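Local coordinates for protein CEP104 (Gallus gallus, PDB 5JO8) that is a centriolar protein whose TOG domain, an all-helical array, probably binds tubulin and so links the protein to microtubules, at residues K52-R57 against V99-Q104; F157-A162 against E198-E203; A249-L254 against T269-F274. One frame throughout, in Å; residues are numbered along the deposited sequence.

Interaction 1 of 3, residues K52-R57 against V99-Q104; sequences KSWSYR and VSSVFQ
W54 and R57, on the first turn of helix 54-69, meet V99 and V102 at the start of helix 100-121, and the tight part of the contact lies between these four residues. One methyl of V102, CG2, sits 3.4 Å from the carbonyl O of W54 and also leans on CB of R57, while its other methyl, CG1, approaches the same CB at 3.9 Å. V99, at the N-cap position of helix 100-121, packs beside it: its CG2 lies 3.9 Å from CB of W54 and reaches the edge of the R57 guanidinium, 3.7 Å from NH2. The R57 chain bends at chi3 (-62°), which folds the guanidinium back over the backbone so that CA of W54 lies against one face. Its charge is answered outside the two segments, by a salt bridge to D97 and by the carbonyl of S51.

The solvent side belongs to the indole of W54, an exposed residue. Its chi1 of 70° turns the ring over its own first turn, where CB of S55 lies on one face, and brings the six-membered ring obliquely to S101, met through a single atom, OG, 3.4 Å from CE3. Helices 54-69 and 100-121, with helix 77-94 between them in sequence, thus begin side by side, consistent with neighbouring helices of one layer in the HEAT-like array of a TOG domain.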
ATOM      1  N   LYS A  52      -2.820 -21.208  15.004  1.00 33.06           N
ATOM      2  CA  LYS A  52      -3.876 -20.431  15.643  1.00 30.42           C
ATOM      3  C   LYS A  52      -3.324 -19.671  16.849  1.00 30.48           C
ATOM      4  O   LYS A  52      -3.967 -18.763  17.372  1.00 29.60           O
ATOM      5  CB  LYS A  52      -5.052 -21.329  16.037  1.00 38.10           C
ATOM      6  CG  LYS A  52      -5.843 -21.862  14.844  1.00 34.66           C
ATOM      7  CD  LYS A  52      -6.409 -20.725  14.003  1.00 55.29           C
ATOM      8  CE  LYS A  52      -7.034 -21.239  12.714  1.00 57.85           C
ATOM      9  NZ  LYS A  52      -6.030 -21.905  11.835  1.00 63.19           N
ATOM     10  N   SER A  53      -2.119 -20.035  17.272  1.00 28.83           N
ATOM     11  CA  SER A  53      -1.439 -19.348  18.358  1.00 28.05           C
ATOM     12  C   SER A  53      -0.641 -18.153  17.830  1.00 32.28           C
ATOM     13  O   SER A  53       0.276 -18.315  17.025  1.00 27.25           O
ATOM     14  CB  SER A  53      -0.508 -20.323  19.081  1.00 29.87           C
ATOM     15  OG  SER A  53       0.447 -19.625  19.857  1.00 32.40           O
ATOM     16  N   TRP A  54      -0.986 -16.953  18.281  1.00 27.75           N
ATOM     17  CA  TRP A  54      -0.336 -15.751  17.760  1.00 25.25           C
ATOM     18  C   TRP A  54       1.174 -15.698  18.013  1.00 30.83           C
ATOM     19  O   TRP A  54       1.914 -15.135  17.208  1.00 26.03           O
ATOM     20  CB  TRP A  54      -1.018 -14.475  18.281  1.00 31.12           C
ATOM     21  CG  TRP A  54      -0.818 -14.206  19.748  1.00 23.59           C
ATOM     22  CD1 TRP A  54      -1.711 -14.451  20.753  1.00 26.42           C
ATOM     23  CD2 TRP A  54       0.336 -13.630  20.367  1.00 26.72           C
ATOM     24  NE1 TRP A  54      -1.178 -14.068  21.959  1.00 30.09           N
ATOM     25  CE2 TRP A  54       0.077 -13.559  21.750  1.00 27.13           C
ATOM     26  CE3 TRP A  54       1.567 -13.161  19.888  1.00 33.58           C
ATOM     27  CZ2 TRP A  54       1.000 -13.049  22.655  1.00 31.57           C
ATOM     28  CZ3 TRP A  54       2.485 -12.659  20.791  1.00 33.33           C
ATOM     29  CH2 TRP A  54       2.196 -12.604  22.159  1.00 30.57           C
ATOM     30  N   SER A  55       1.638 -16.272  19.123  1.00 25.28           N
ATOM     31  CA  SER A  55       3.067 -16.250  19.430  1.00 25.57           C
ATOM     32  C   SER A  55       3.852 -17.119  18.455  1.00 27.45           C
ATOM     33  O   SER A  55       4.996 -16.802  18.114  1.00 29.02           O
ATOM     34  CB  SER A  55       3.327 -16.694  20.873  1.00 34.33           C
ATOM     35  OG  SER A  55       2.828 -18.000  21.100  1.00 38.18           O
ATOM     36  N   TYR A  56       3.252 -18.220  18.013  1.00 22.33           N
ATOM     37  CA  TYR A  56       3.900 -19.077  17.028  1.00 23.65           C
ATOM     38  C   TYR A  56       3.994 -18.343  15.694  1.00 22.17           C
ATOM     39  O   TYR A  56       4.973 -18.496  14.969  1.00 25.11           O
ATOM     40  CB  TYR A  56       3.131 -20.383  16.846  1.00 27.17           C
ATOM     41  CG  TYR A  56       3.732 -21.559  17.582  1.00 39.98           C
ATOM     42  CD1 TYR A  56       5.084 -21.864  17.461  1.00 43.97           C
ATOM     43  CD2 TYR A  56       2.952 -22.367  18.392  1.00 28.89           C
ATOM     44  CE1 TYR A  56       5.642 -22.941  18.129  1.00 49.77           C
ATOM     45  CE2 TYR A  56       3.506 -23.448  19.074  1.00 32.84           C
ATOM     46  CZ  TYR A  56       4.848 -23.730  18.935  1.00 46.32           C
ATOM     47  OH  TYR A  56       5.402 -24.801  19.600  1.00 49.59           O
ATOM     48  N   ARG A  57       2.969 -17.556  15.366  1.00 24.01           N
ATOM     49  CA  ARG A  57       2.976 -16.809  14.107  1.00 23.59           C
ATOM     50  C   ARG A  57       4.049 -15.730  14.146  1.00 23.41           C
ATOM     51  O   ARG A  57       4.810 -15.573  13.193  1.00 22.41           O
ATOM     52  CB  ARG A  57       1.605 -16.194  13.803  1.00 22.60           C
ATOM     53  CG  ARG A  57       0.487 -17.212  13.705  1.00 20.63           C
ATOM     54  CD  ARG A  57      -0.744 -16.658  12.983  1.00 24.58           C
ATOM     55  NE  ARG A  57      -1.379 -15.515  13.652  1.00 22.96           N
ATOM     56  CZ  ARG A  57      -2.216 -15.615  14.680  1.00 27.25           C
ATOM     57  NH1 ARG A  57      -2.507 -16.804  15.200  1.00 23.35           N
ATOM     58  NH2 ARG A  57      -2.754 -14.516  15.200  1.00 25.39           N
ATOM     59  N   VAL A  99      -3.719  -9.702  15.101  1.00 25.12           N
ATOM     60  CA  VAL A  99      -2.837  -9.459  16.239  1.00 20.97           C
ATOM     61  C   VAL A  99      -1.681  -8.531  15.881  1.00 26.36           C
ATOM     62  O   VAL A  99      -0.900  -8.814  14.972  1.00 22.94           O
ATOM     63  CB  VAL A  99      -2.334 -10.774  16.864  1.00 23.90           C
ATOM     64  CG1 VAL A  99      -1.344 -10.486  17.975  1.00 22.47           C
ATOM     65  CG2 VAL A  99      -3.502 -11.600  17.368  1.00 30.11           C
ATOM     66  N   SER A 100      -1.563  -7.428  16.610  1.00 21.12           N
ATOM     67  CA  SER A 100      -0.609  -6.378  16.281  1.00 23.31           C
ATOM     68  C   SER A 100       0.842  -6.870  16.227  1.00 24.57           C
ATOM     69  O   SER A 100       1.582  -6.520  15.306  1.00 21.92           O
ATOM     70  CB  SER A 100      -0.766  -5.204  17.261  1.00 26.71           C
ATOM     71  OG  SER A 100       0.263  -4.235  17.104  1.00 25.80           O
ATOM     72  N   SER A 101       1.247  -7.703  17.180  1.00 20.82           N
ATOM     73  CA  SER A 101       2.637  -8.164  17.199  1.00 22.36           C
ATOM     74  C   SER A 101       2.949  -8.968  15.941  1.00 21.80           C
ATOM     75  O   SER A 101       4.056  -8.879  15.399  1.00 22.35           O
ATOM     76  CB  SER A 101       2.950  -8.982  18.458  1.00 23.08           C
ATOM     77  OG  SER A 101       2.239 -10.200  18.457  1.00 28.23           O
ATOM     78  N   VAL A 102       1.974  -9.732  15.462  1.00 19.01           N
ATOM     79  CA  VAL A 102       2.175 -10.522  14.237  1.00 20.29           C
ATOM     80  C   VAL A 102       2.241  -9.599  13.024  1.00 22.45           C
ATOM     81  O   VAL A 102       3.115  -9.740  12.163  1.00 19.44           O
ATOM     82  CB  VAL A 102       1.090 -11.586  14.059  1.00 20.07           C
ATOM     83  CG1 VAL A 102       1.348 -12.402  12.798  1.00 24.64           C
ATOM     84  CG2 VAL A 102       1.032 -12.496  15.280  1.00 21.96           C
ATOM     85  N   PHE A 103       1.306  -8.660  12.948  1.00 21.11           N
ATOM     86  CA  PHE A 103       1.280  -7.679  11.869  1.00 19.36           C
ATOM     87  C   PHE A 103       2.604  -6.899  11.830  1.00 19.36           C
ATOM     88  O   PHE A 103       3.200  -6.718  10.760  1.00 17.99           O
ATOM     89  CB  PHE A 103       0.082  -6.732  12.070  1.00 19.24           C
ATOM     90  CG  PHE A 103      -0.045  -5.666  11.019  1.00 22.49           C
ATOM     91  CD1 PHE A 103      -0.436  -5.980   9.728  1.00 23.38           C
ATOM     92  CD2 PHE A 103       0.190  -4.335  11.339  1.00 21.56           C
ATOM     93  CE1 PHE A 103      -0.560  -4.994   8.761  1.00 22.94           C
ATOM     94  CE2 PHE A 103       0.068  -3.347  10.371  1.00 22.75           C
ATOM     95  CZ  PHE A 103      -0.316  -3.671   9.088  1.00 24.75           C
ATOM     96  N   GLN A 104       3.073  -6.453  12.992  1.00 19.27           N
ATOM     97  CA  GLN A 104       4.316  -5.699  13.066  1.00 18.69           C
ATOM     98  C   GLN A 104       5.519  -6.533  12.623  1.00 21.90           C
ATOM     99  O   GLN A 104       6.429  -6.018  11.973  1.00 19.32           O
ATOM    100  CB  GLN A 104       4.536  -5.141  14.476  1.00 24.65           C
ATOM    101  CG  GLN A 104       3.588  -4.001  14.835  1.00 23.36           C
ATOM    102  CD  GLN A 104       3.824  -2.751  14.007  1.00 29.97           C
ATOM    103  OE1 GLN A 104       4.942  -2.486  13.563  1.00 42.04           O
ATOM    104  NE2 GLN A 104       2.770  -1.981  13.790  1.00 32.83           N
TER

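Interaction 2 of 3, residues F157-A162 against E198-E203; sequences FIQEMA and ECLLKE
Q159 reaches from helix 148-163 to helix 187-204, where its amide oxygen OE1 lies 3.1 Å from SG of C199, a close sulfur-oxygen contact nearly in line with the CB-SG bond. The sulfur stands over a face of the amide, nearest its C=O end and not in line with the C=O, 3.4 Å from CD of Q159. Lower on the same side chain, CG of Q159 rests 3.7 Å from methyl CD2 of L200. The other methyl of that leucine, CD1, touches CB of A162 at 3.9 Å, so L200 fits against both residues with its two branches. Farther out, OE1 of E203, an exposed residue, comes to 3.8 Å from OE1 of Q159, the amide and carboxylate planes standing nearly perpendicular, 85° apart.

The reach of Q159 follows from its torsions: CG is anti to the backbone N (chi1 -167°) and the chain continues extended, which carries the amide across the gap between the helices. Those helices run in the same general direction, 27° apart, with their local axes 10.8 Å from each other at closest approach. Around them, V173 lies against A162 and L177 against L200, so the short helix 173-177 packs against the apolar half of the contact, while F211 also touches L200. On the far side of helix 187-204, E198 forms a salt bridge with R237 of helix 229-245.

The contact thus divides into a hydrocarbon part, L200 against A162 and the stem of Q159, and a polar margin where OE1 of Q159 lies near both SG of C199 and OE1 of E203. The sulfur approach is compatible with a weak sigma-hole contact, whereas the amide and carboxylate oxygens probably repel each other slightly, so cohesion rests mainly on the apolar part.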
ATOM      1  N   PHE A 157       2.899   3.182   7.220  1.00 17.68           N
ATOM      2  CA  PHE A 157       3.820   2.239   6.586  1.00 19.13           C
ATOM      3  C   PHE A 157       3.803   2.409   5.073  1.00 19.24           C
ATOM      4  O   PHE A 157       4.864   2.397   4.440  1.00 19.35           O
ATOM      5  CB  PHE A 157       3.497   0.788   6.938  1.00 18.59           C
ATOM      6  CG  PHE A 157       4.521  -0.189   6.416  1.00 17.40           C
ATOM      7  CD1 PHE A 157       5.685  -0.432   7.128  1.00 19.27           C
ATOM      8  CD2 PHE A 157       4.317  -0.852   5.221  1.00 19.31           C
ATOM      9  CE1 PHE A 157       6.644  -1.321   6.638  1.00 18.11           C
ATOM     10  CE2 PHE A 157       5.273  -1.750   4.740  1.00 18.01           C
ATOM     11  CZ  PHE A 157       6.422  -1.982   5.453  1.00 19.15           C
ATOM     12  N   ILE A 158       2.612   2.563   4.493  1.00 19.36           N
ATOM     13  CA  ILE A 158       2.503   2.774   3.049  1.00 18.06           C
ATOM     14  C   ILE A 158       3.220   4.052   2.644  1.00 22.59           C
ATOM     15  O   ILE A 158       3.946   4.080   1.648  1.00 22.01           O
ATOM     16  CB  ILE A 158       1.044   2.743   2.562  1.00 18.43           C
ATOM     17  CG1 ILE A 158       0.464   1.334   2.659  1.00 18.77           C
ATOM     18  CG2 ILE A 158       0.959   3.245   1.121  1.00 21.89           C
ATOM     19  CD1 ILE A 158      -1.054   1.306   2.611  1.00 23.84           C
ATOM     20  N   GLN A 159       3.006   5.108   3.421  1.00 19.92           N
ATOM     21  CA  GLN A 159       3.652   6.388   3.184  1.00 21.82           C
ATOM     22  C   GLN A 159       5.181   6.242   3.186  1.00 22.54           C
ATOM     23  O   GLN A 159       5.861   6.735   2.274  1.00 23.44           O
ATOM     24  CB  GLN A 159       3.166   7.399   4.234  1.00 24.34           C
ATOM     25  CG  GLN A 159       3.504   8.849   3.970  1.00 33.17           C
ATOM     26  CD  GLN A 159       3.143   9.741   5.155  1.00 31.35           C
ATOM     27  OE1 GLN A 159       3.620  10.869   5.266  1.00 45.41           O
ATOM     28  NE2 GLN A 159       2.299   9.231   6.045  1.00 30.41           N
ATOM     29  N   GLU A 160       5.715   5.525   4.177  1.00 19.15           N
ATOM     30  CA  GLU A 160       7.156   5.337   4.306  1.00 19.60           C
ATOM     31  C   GLU A 160       7.682   4.469   3.163  1.00 21.58           C
ATOM     32  O   GLU A 160       8.728   4.771   2.580  1.00 22.36           O
ATOM     33  CB  GLU A 160       7.519   4.725   5.672  1.00 23.18           C
ATOM     34  CG  GLU A 160       7.254   5.657   6.859  1.00 23.08           C
ATOM     35  CD  GLU A 160       7.749   5.097   8.178  1.00 37.14           C
ATOM     36  OE1 GLU A 160       6.925   4.975   9.111  1.00 37.58           O
ATOM     37  OE2 GLU A 160       8.959   4.792   8.288  1.00 33.93           O
ATOM     38  N   MET A 161       6.950   3.408   2.830  0.56 19.85           N
ATOM     39  CA  MET A 161       7.372   2.518   1.755  0.56 19.62           C
ATOM     40  C   MET A 161       7.451   3.249   0.419  0.56 21.47           C
ATOM     41  O   MET A 161       8.365   3.009  -0.366  0.56 20.08           O
ATOM     42  CB  MET A 161       6.462   1.292   1.657  0.56 18.55           C
ATOM     43  CG  MET A 161       6.875   0.320   0.545  0.56 15.32           C
ATOM     44  SD  MET A 161       6.020  -1.257   0.653  0.56 19.91           S
ATOM     45  CE  MET A 161       4.309  -0.776   0.388  0.56 22.84           C
ATOM     46  N   ALA A 162       6.510   4.154   0.168  1.00 19.17           N
ATOM     47  CA  ALA A 162       6.496   4.931  -1.072  1.00 18.92           C
ATOM     48  C   ALA A 162       7.755   5.780  -1.255  1.00 23.65           C
ATOM     49  O   ALA A 162       8.181   6.048  -2.389  1.00 22.67           O
ATOM     50  CB  ALA A 162       5.244   5.828  -1.119  1.00 21.94           C
ATOM     51  N   GLU A 198      -3.538  12.621  -0.850  1.00 19.06           N
ATOM     52  CA  GLU A 198      -3.306  14.020  -0.530  1.00 21.06           C
ATOM     53  C   GLU A 198      -1.927  14.195   0.084  1.00 21.67           C
ATOM     54  O   GLU A 198      -1.186  15.115  -0.270  1.00 24.81           O
ATOM     55  CB  GLU A 198      -4.354  14.533   0.451  1.00 20.65           C
ATOM     56  CG  GLU A 198      -4.183  16.005   0.800  1.00 26.32           C
ATOM     57  CD  GLU A 198      -5.083  16.458   1.925  1.00 35.67           C
ATOM     58  OE1 GLU A 198      -5.391  17.665   1.963  1.00 35.29           O
ATOM     59  OE2 GLU A 198      -5.468  15.623   2.775  1.00 29.33           O
ATOM     60  N   CYS A 199      -1.596  13.300   1.004  1.00 20.72           N
ATOM     61  CA  CYS A 199      -0.347  13.380   1.741  1.00 23.63           C
ATOM     62  C   CYS A 199       0.854  13.133   0.832  1.00 22.26           C
ATOM     63  O   CYS A 199       1.799  13.929   0.795  1.00 24.87           O
ATOM     64  CB  CYS A 199      -0.368  12.364   2.883  1.00 26.43           C
ATOM     65  SG  CYS A 199       1.188  12.176   3.770  1.00 40.75           S
ATOM     66  N   LEU A 200       0.816  12.036   0.088  1.00 23.61           N
ATOM     67  CA  LEU A 200       1.943  11.693  -0.772  1.00 21.72           C
ATOM     68  C   LEU A 200       2.099  12.650  -1.953  1.00 23.26           C
ATOM     69  O   LEU A 200       3.218  12.928  -2.386  1.00 23.32           O
ATOM     70  CB  LEU A 200       1.871  10.229  -1.221  1.00 22.34           C
ATOM     71  CG  LEU A 200       2.227   9.248  -0.098  1.00 26.03           C
ATOM     72  CD1 LEU A 200       1.918   7.823  -0.502  1.00 23.93           C
ATOM     73  CD2 LEU A 200       3.688   9.399   0.282  1.00 24.61           C
ATOM     74  N   LEU A 201       0.988  13.165  -2.464  1.00 22.10           N
ATOM     75  CA  LEU A 201       1.049  14.145  -3.544  1.00 23.93           C
ATOM     76  C   LEU A 201       1.782  15.413  -3.094  1.00 25.00           C
ATOM     77  O   LEU A 201       2.648  15.921  -3.806  1.00 26.95           O
ATOM     78  CB  LEU A 201      -0.356  14.481  -4.031  1.00 23.93           C
ATOM     79  CG  LEU A 201      -0.484  15.427  -5.220  1.00 23.82           C
ATOM     80  CD1 LEU A 201       0.367  14.932  -6.384  1.00 28.29           C
ATOM     81  CD2 LEU A 201      -1.949  15.527  -5.615  1.00 24.80           C
ATOM     82  N   LYS A 202       1.447  15.916  -1.911  1.00 26.01           N
ATOM     83  CA  LYS A 202       2.123  17.094  -1.377  1.00 32.01           C
ATOM     84  C   LYS A 202       3.626  16.872  -1.291  1.00 32.97           C
ATOM     85  O   LYS A 202       4.416  17.712  -1.721  1.00 37.53           O
ATOM     86  CB  LYS A 202       1.612  17.425   0.022  1.00 32.77           C
ATOM     87  CG  LYS A 202       0.222  17.995   0.095  1.00 45.11           C
ATOM     88  CD  LYS A 202      -0.087  18.359   1.538  1.00 46.30           C
ATOM     89  CE  LYS A 202      -1.554  18.650   1.736  1.00 52.57           C
ATOM     90  NZ  LYS A 202      -1.853  18.938   3.165  1.00 59.63           N
ATOM     91  N   GLU A 203       4.005  15.727  -0.732  1.00 30.79           N
ATOM     92  CA  GLU A 203       5.401  15.393  -0.488  1.00 25.63           C
ATOM     93  C   GLU A 203       6.190  15.083  -1.766  1.00 28.52           C
ATOM     94  O   GLU A 203       7.362  15.450  -1.881  1.00 34.40           O
ATOM     95  CB  GLU A 203       5.480  14.200   0.460  1.00 31.82           C
ATOM     96  CG  GLU A 203       6.845  13.984   1.060  1.00 41.37           C
ATOM     97  CD  GLU A 203       6.803  13.056   2.253  1.00 46.97           C
ATOM     98  OE1 GLU A 203       5.692  12.780   2.753  1.00 47.83           O
ATOM     99  OE2 GLU A 203       7.882  12.606   2.691  1.00 55.21           O
TER

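Interaction 3 of 3, residues A249-L254 against T269-F274; sequences AILEYL and TLFDGF
The ring of F274 receives three aliphatic side chains from segment 249-254. L254 comes from the opposite direction and meets the ring at its edge, in plane, with CD1 3.6 Å from CE2 of F274. L251 and F274 slide past each other in opposite directions, and CD2 of L251 stands oblique to the ring, 3.8 Å from CD2 of F274. I250 crosses at about a right angle, and its CG2 reaches CZ of F274 at 3.8 Å; that methyl is anti to the backbone N, whereas CG1 begins a branch leading away from helix 265-276. Two further pairs widen the contact. L254 and L270 reach toward each other tip to tip, with CD1 of L254 4.1 Å from CD2 of L270, and CD2 of L251 also lies near the edge of the F271 ring, a longer approach of 4.4 Å to CE1.

Within its own helix, the carbonyl O of L270 lies 3.3 Å above one face of the F274 ring, offset toward the rim. Beyond the two segments, Y243 of helix 229-245 stacks with F274, and L236 and I239 of that helix lie against L270. Side chains alone bridge the gap: the helices run roughly antiparallel, at 155°, with local axes 12.7 Å apart.

Every pair across this contact is apolar, and most of the residues involved are buried. Its cohesion therefore comes from dispersion and from the exclusion of water: methyl groups meeting aromatic carbons or one another join the end of helix 247-253, and L254 just after it, to helix 265-276.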
ATOM      1  N   ALA A 249      -4.954  23.406 -16.810  1.00 28.12           N
ATOM      2  CA  ALA A 249      -5.204  21.974 -16.953  1.00 26.54           C
ATOM      3  C   ALA A 249      -6.411  21.536 -16.138  1.00 24.46           C
ATOM      4  O   ALA A 249      -7.227  20.741 -16.601  1.00 26.65           O
ATOM      5  CB  ALA A 249      -3.973  21.178 -16.551  1.00 25.37           C
ATOM      6  N   ILE A 250      -6.534  22.073 -14.929  1.00 21.61           N
ATOM      7  CA  ILE A 250      -7.644  21.711 -14.065  1.00 21.00           C
ATOM      8  C   ILE A 250      -8.967  22.187 -14.640  1.00 22.24           C
ATOM      9  O   ILE A 250      -9.942  21.432 -14.696  1.00 21.82           O
ATOM     10  CB  ILE A 250      -7.426  22.225 -12.634  1.00 20.91           C
ATOM     11  CG1 ILE A 250      -6.140  21.642 -12.038  1.00 31.39           C
ATOM     12  CG2 ILE A 250      -8.632  21.905 -11.774  1.00 22.72           C
ATOM     13  CD1 ILE A 250      -5.953  20.173 -12.264  1.00 30.32           C
ATOM     14  N   LEU A 251      -9.011  23.442 -15.075  1.00 21.76           N
ATOM     15  CA  LEU A 251     -10.238  23.981 -15.646  1.00 22.72           C
ATOM     16  C   LEU A 251     -10.641  23.254 -16.932  1.00 21.43           C
ATOM     17  O   LEU A 251     -11.829  23.100 -17.223  1.00 25.73           O
ATOM     18  CB  LEU A 251     -10.089  25.481 -15.900  1.00 22.72           C
ATOM     19  CG  LEU A 251      -9.980  26.311 -14.626  1.00 23.26           C
ATOM     20  CD1 LEU A 251      -9.520  27.721 -14.966  1.00 30.87           C
ATOM     21  CD2 LEU A 251     -11.317  26.331 -13.906  1.00 26.54           C
ATOM     22  N   GLU A 252      -9.643  22.819 -17.691  1.00 22.01           N
ATOM     23  CA  GLU A 252      -9.878  22.074 -18.925  1.00 20.78           C
ATOM     24  C   GLU A 252     -10.379  20.664 -18.644  1.00 23.96           C
ATOM     25  O   GLU A 252     -10.998  20.038 -19.500  1.00 21.39           O
ATOM     26  CB  GLU A 252      -8.601  22.032 -19.765  1.00 27.79           C
ATOM     27  CG  GLU A 252      -8.301  23.346 -20.490  1.00 33.91           C
ATOM     28  CD  GLU A 252      -6.828  23.505 -20.815  1.00 51.61           C
ATOM     29  OE1 GLU A 252      -6.057  22.549 -20.576  1.00 41.24           O
ATOM     30  OE2 GLU A 252      -6.440  24.591 -21.298  1.00 51.86           O
ATOM     31  N   TYR A 253     -10.122  20.166 -17.440  1.00 21.58           N
ATOM     32  CA  TYR A 253     -10.524  18.811 -17.100  1.00 21.06           C
ATOM     33  C   TYR A 253     -11.975  18.768 -16.661  1.00 19.78           C
ATOM     34  O   TYR A 253     -12.740  17.877 -17.048  1.00 17.84           O
ATOM     35  CB  TYR A 253      -9.623  18.249 -15.988  1.00 19.08           C
ATOM     36  CG  TYR A 253      -9.740  16.751 -15.821  1.00 21.11           C
ATOM     37  CD1 TYR A 253      -8.943  15.894 -16.569  1.00 20.56           C
ATOM     38  CD2 TYR A 253     -10.647  16.188 -14.934  1.00 21.30           C
ATOM     39  CE1 TYR A 253      -9.053  14.510 -16.438  1.00 21.06           C
ATOM     40  CE2 TYR A 253     -10.764  14.805 -14.792  1.00 19.92           C
ATOM     41  CZ  TYR A 253      -9.956  13.978 -15.547  1.00 20.96           C
ATOM     42  OH  TYR A 253     -10.059  12.611 -15.420  1.00 23.21           O
ATOM     43  N   LEU A 254     -12.342  19.738 -15.822  1.00 19.92           N
ATOM     44  CA  LEU A 254     -13.624  19.732 -15.154  1.00 19.14           C
ATOM     45  C   LEU A 254     -14.715  20.136 -16.118  1.00 20.05           C
ATOM     46  O   LEU A 254     -14.432  20.710 -17.184  1.00 21.77           O
ATOM     47  CB  LEU A 254     -13.574  20.694 -13.957  1.00 18.08           C
ATOM     48  CG  LEU A 254     -12.636  20.247 -12.835  1.00 23.37           C
ATOM     49  CD1 LEU A 254     -12.343  21.411 -11.903  1.00 22.32           C
ATOM     50  CD2 LEU A 254     -13.241  19.082 -12.048  1.00 24.63           C
ATOM     51  N   THR A 269     -18.858  25.155  -4.593  1.00 35.87           N
ATOM     52  CA  THR A 269     -17.671  25.196  -3.739  1.00 34.58           C
ATOM     53  C   THR A 269     -16.372  25.180  -4.556  1.00 25.01           C
ATOM     54  O   THR A 269     -15.448  25.952  -4.300  1.00 27.66           O
ATOM     55  CB  THR A 269     -17.670  24.019  -2.739  1.00 33.51           C
ATOM     56  OG1 THR A 269     -18.828  24.100  -1.898  1.00 36.38           O
ATOM     57  CG2 THR A 269     -16.415  24.043  -1.871  1.00 33.94           C
ATOM     58  N   LEU A 270     -16.310  24.290  -5.543  1.00 25.75           N
ATOM     59  CA  LEU A 270     -15.132  24.152  -6.386  1.00 30.30           C
ATOM     60  C   LEU A 270     -14.816  25.449  -7.133  1.00 22.68           C
ATOM     61  O   LEU A 270     -13.709  25.988  -7.031  1.00 26.87           O
ATOM     62  CB  LEU A 270     -15.355  23.013  -7.391  1.00 27.39           C
ATOM     63  CG  LEU A 270     -14.181  22.206  -7.945  1.00 49.65           C
ATOM     64  CD1 LEU A 270     -13.203  21.814  -6.850  1.00 28.36           C
ATOM     65  CD2 LEU A 270     -14.716  20.960  -8.635  1.00 33.15           C
ATOM     66  N   PHE A 271     -15.791  25.947  -7.893  1.00 23.29           N
ATOM     67  CA  PHE A 271     -15.555  27.123  -8.735  1.00 24.85           C
ATOM     68  C   PHE A 271     -15.382  28.415  -7.922  1.00 27.11           C
ATOM     69  O   PHE A 271     -14.500  29.223  -8.229  1.00 26.75           O
ATOM     70  CB  PHE A 271     -16.631  27.254  -9.826  1.00 23.35           C
ATOM     71  CG  PHE A 271     -16.555  26.177 -10.880  1.00 21.46           C
ATOM     72  CD1 PHE A 271     -15.419  26.031 -11.657  1.00 26.94           C
ATOM     73  CD2 PHE A 271     -17.618  25.317 -11.087  1.00 27.12           C
ATOM     74  CE1 PHE A 271     -15.342  25.038 -12.622  1.00 26.49           C
ATOM     75  CE2 PHE A 271     -17.552  24.324 -12.057  1.00 31.66           C
ATOM     76  CZ  PHE A 271     -16.410  24.183 -12.819  1.00 25.46           C
ATOM     77  N   ASP A 272     -16.183  28.589  -6.873  1.00 27.54           N
ATOM     78  CA  ASP A 272     -15.979  29.732  -5.973  1.00 29.16           C
ATOM     79  C   ASP A 272     -14.600  29.670  -5.334  1.00 29.28           C
ATOM     80  O   ASP A 272     -13.924  30.693  -5.187  1.00 27.94           O
ATOM     81  CB  ASP A 272     -17.037  29.786  -4.873  1.00 29.23           C
ATOM     82  CG  ASP A 272     -18.374  30.266  -5.376  1.00 33.34           C
ATOM     83  OD1 ASP A 272     -18.426  30.839  -6.489  1.00 36.83           O
ATOM     84  OD2 ASP A 272     -19.369  30.069  -4.652  1.00 32.58           O
ATOM     85  N   GLY A 273     -14.192  28.462  -4.951  1.00 28.56           N
ATOM     86  CA  GLY A 273     -12.883  28.251  -4.367  1.00 27.36           C
ATOM     87  C   GLY A 273     -11.787  28.638  -5.332  1.00 23.67           C
ATOM     88  O   GLY A 273     -10.810  29.271  -4.942  1.00 27.25           O
ATOM     89  N   PHE A 274     -11.940  28.249  -6.602  1.00 22.75           N
ATOM     90  CA  PHE A 274     -10.978  28.633  -7.619  1.00 22.00           C
ATOM     91  C   PHE A 274     -10.867  30.160  -7.705  1.00 21.75           C
ATOM     92  O   PHE A 274      -9.770  30.718  -7.778  1.00 28.21           O
ATOM     93  CB  PHE A 274     -11.384  28.083  -8.991  1.00 24.63           C
ATOM     94  CG  PHE A 274     -11.228  26.587  -9.146  1.00 25.79           C
ATOM     95  CD1 PHE A 274     -10.451  25.833  -8.270  1.00 23.51           C
ATOM     96  CD2 PHE A 274     -11.857  25.939 -10.197  1.00 27.31           C
ATOM     97  CE1 PHE A 274     -10.321  24.455  -8.445  1.00 24.40           C
ATOM     98  CE2 PHE A 274     -11.729  24.575 -10.378  1.00 23.94           C
ATOM     99  CZ  PHE A 274     -10.961  23.831  -9.504  1.00 26.25           C
TER

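The three contacts follow one another along the chain and along the elongated helical array. Interaction 1 joins helices near its N-terminal end, interaction 2 lies about 10 Å from the chain's centre, and interaction 3 closes the C-terminal end, about 29 Å from it. Centres of interactions 1 and 2 are 27 Å apart, and those of 2 and 3 are 25 Å apart, while 1 and 3 stand 48 Å from each other on opposite sides of the centre. None touches another, though the nearest atoms of 1 and 2 approach to about 6 Å. F103 of segment 99-104 packs on helix 148-163, which carries one side of interaction 2; helix 229-245 lies between interactions 2 and 3.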